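Local coordinates for protein putative 6-phosphogluconolactonase (PDB 3LHI) that probably hydrolyses 6-phosphogluconolactone to 6-phosphogluconate, the second step of the oxidative pentose phosphate pathway, at residues L38-G43 / I65-E70. Residues are numbered along the deposited sequence; the frame is centred on the assembly and turned at random.
Sequences LAVSGG and ITLADE
T66 is held between L38 and V40 by its own backbone: its N donates to L38 O at 2.8 Å, almost head-on to the carbonyl (C=O...N 165°), and its O accepts from V40 N at 2.9 Å. A third bond, A68 N to V40 O at 2.8 Å, completes the V40-L67 pairing at the last residue of strand 38-40; its donor stands 43° out of the carbonyl plane, just where strand 63-71 is interrupted at A68.

On one face of the sheet A39 CB meets T66 CG2 at 3.8 Å. T66 CG2 lies between its own backbone N and carbonyl carbon, while T66 OG1, anti to that N (chi1 -163°), bonds to I100 O. On the other face V40 CG2 approaches L67 CD2 obliquely at 4.2 Å, and L38 CD2 lies equally far from I65 CG1.

Beyond the paired residues, S41 OG rests on A68 CB at 3.5 Å and bonds to I132 O. A water then bridges the two segments as they diverge, accepting from G42 N and donating to D69 OD1 (2.6 Å); D69 OD2 bonds to S143 OG.

The pairing closes the beta-alpha-beta unit of strand 36-40, helix 47-54 and strand 63-71. Helix 81-88 packs on V40 and L67 through V85, strand 130-133 flanks strand 36-40, and M178 of strand 175-178 touches A39.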
loop_
_atom_site.group_PDB
_atom_site.type_symbol
_atom_site.label_atom_id
_atom_site.label_comp_id
_atom_site.label_asym_id
_atom_site.label_seq_id
_atom_site.Cartn_x
_atom_site.Cartn_y
_atom_site.Cartn_z
ATOM N N LEU A 38 -2.935 -7.568 5.919
ATOM C CA LEU A 38 -3.095 -6.955 4.605
ATOM C C LEU A 38 -2.726 -5.455 4.717
ATOM O O LEU A 38 -3.253 -4.742 5.609
ATOM C CB LEU A 38 -4.592 -7.020 4.253
ATOM C CG LEU A 38 -5.064 -6.250 3.010
ATOM C CD1 LEU A 38 -4.452 -6.897 1.753
ATOM C CD2 LEU A 38 -6.575 -6.175 2.896
ATOM N N ALA A 39 -1.860 -4.971 3.826
ATOM C CA ALA A 39 -1.556 -3.541 3.736
ATOM C C ALA A 39 -2.093 -3.065 2.382
ATOM O O ALA A 39 -1.845 -3.676 1.344
ATOM C CB ALA A 39 -0.025 -3.285 3.858
ATOM N N VAL A 40 -2.844 -1.955 2.409
ATOM C CA VAL A 40 -3.402 -1.363 1.204
ATOM C C VAL A 40 -2.895 0.069 1.010
ATOM O O VAL A 40 -2.473 0.734 1.949
ATOM C CB VAL A 40 -4.963 -1.371 1.246
ATOM C CG1 VAL A 40 -5.479 -2.829 1.403
ATOM C CG2 VAL A 40 -5.509 -0.473 2.374
ATOM N N SER A 41 -3.016 0.501 -0.241
ATOM C CA SER A 41 -2.677 1.861 -0.637
ATOM C C SER A 41 -3.948 2.690 -0.826
ATOM O O SER A 41 -5.030 2.139 -1.072
ATOM C CB SER A 41 -1.810 1.840 -1.893
ATOM O OG SER A 41 -0.582 1.161 -1.648
ATOM N N GLY A 42 -3.798 4.015 -0.801
ATOM C CA GLY A 42 -4.923 4.920 -0.906
ATOM C C GLY A 42 -5.084 5.493 -2.278
ATOM O O GLY A 42 -4.766 4.888 -3.289
ATOM N N GLY A 43 -5.684 6.690 -2.347
ATOM C CA GLY A 43 -6.153 7.219 -3.610
ATOM C C GLY A 43 -7.476 6.651 -4.074
ATOM O O GLY A 43 -8.077 5.785 -3.399
ATOM N N ILE A 65 -5.646 -5.206 9.065
ATOM C CA ILE A 65 -5.566 -4.352 7.887
ATOM C C ILE A 65 -4.843 -3.072 8.277
ATOM O O ILE A 65 -5.086 -2.489 9.333
ATOM C CB ILE A 65 -6.979 -4.011 7.294
ATOM C CG1 ILE A 65 -7.676 -5.298 6.888
ATOM C CG2 ILE A 65 -6.796 -3.056 6.065
ATOM C CD1 ILE A 65 -9.053 -5.126 6.284
ATOM N N THR A 66 -3.953 -2.641 7.402
ATOM C CA THR A 66 -3.208 -1.426 7.595
ATOM C C THR A 66 -2.915 -0.798 6.233
ATOM O O THR A 66 -3.434 -1.211 5.200
ATOM C CB THR A 66 -1.903 -1.743 8.350
ATOM O OG1 THR A 66 -1.349 -0.521 8.899
ATOM C CG2 THR A 66 -0.834 -2.486 7.501
ATOM N N LEU A 67 -2.101 0.244 6.272
ATOM C CA LEU A 67 -1.728 1.018 5.105
ATOM C C LEU A 67 -0.304 0.851 4.662
ATOM O O LEU A 67 0.582 0.711 5.512
ATOM C CB LEU A 67 -1.926 2.508 5.426
ATOM C CG LEU A 67 -3.311 2.941 5.795
ATOM C CD1 LEU A 67 -3.356 4.368 6.357
ATOM C CD2 LEU A 67 -4.198 2.813 4.596
ATOM N N ALA A 68 -0.077 0.948 3.371
ATOM C CA ALA A 68 1.290 0.983 2.821
ATOM C C ALA A 68 1.938 2.342 3.108
ATOM O O ALA A 68 3.175 2.434 3.158
ATOM C CB ALA A 68 1.248 0.765 1.314
ATOM N N ASP A 69 1.117 3.384 3.266
ATOM C CA ASP A 69 1.584 4.731 3.472
ATOM C C ASP A 69 0.418 5.571 3.953
ATOM O O ASP A 69 -0.742 5.229 3.701
ATOM C CB ASP A 69 2.265 5.361 2.240
ATOM C CG ASP A 69 1.328 5.618 1.106
ATOM O OD1 ASP A 69 0.657 4.682 0.666
ATOM O OD2 ASP A 69 1.295 6.762 0.602
ATOM N N GLU A 70 0.735 6.663 4.650
ATOM C CA GLU A 70 -0.298 7.543 5.189
ATOM C C GLU A 70 0.181 8.962 5.155
ATOM O O GLU A 70 1.371 9.263 5.288
ATOM C CB GLU A 70 -0.702 7.097 6.586
ATOM C CG GLU A 70 -1.735 7.933 7.330
ATOM C CD GLU A 70 -3.091 8.095 6.652
ATOM O OE1 GLU A 70 -3.127 8.587 5.523
ATOM O OE2 GLU A 70 -4.093 7.740 7.268
HETATM O O HOH W 1 -1.288 5.268 -1.017
#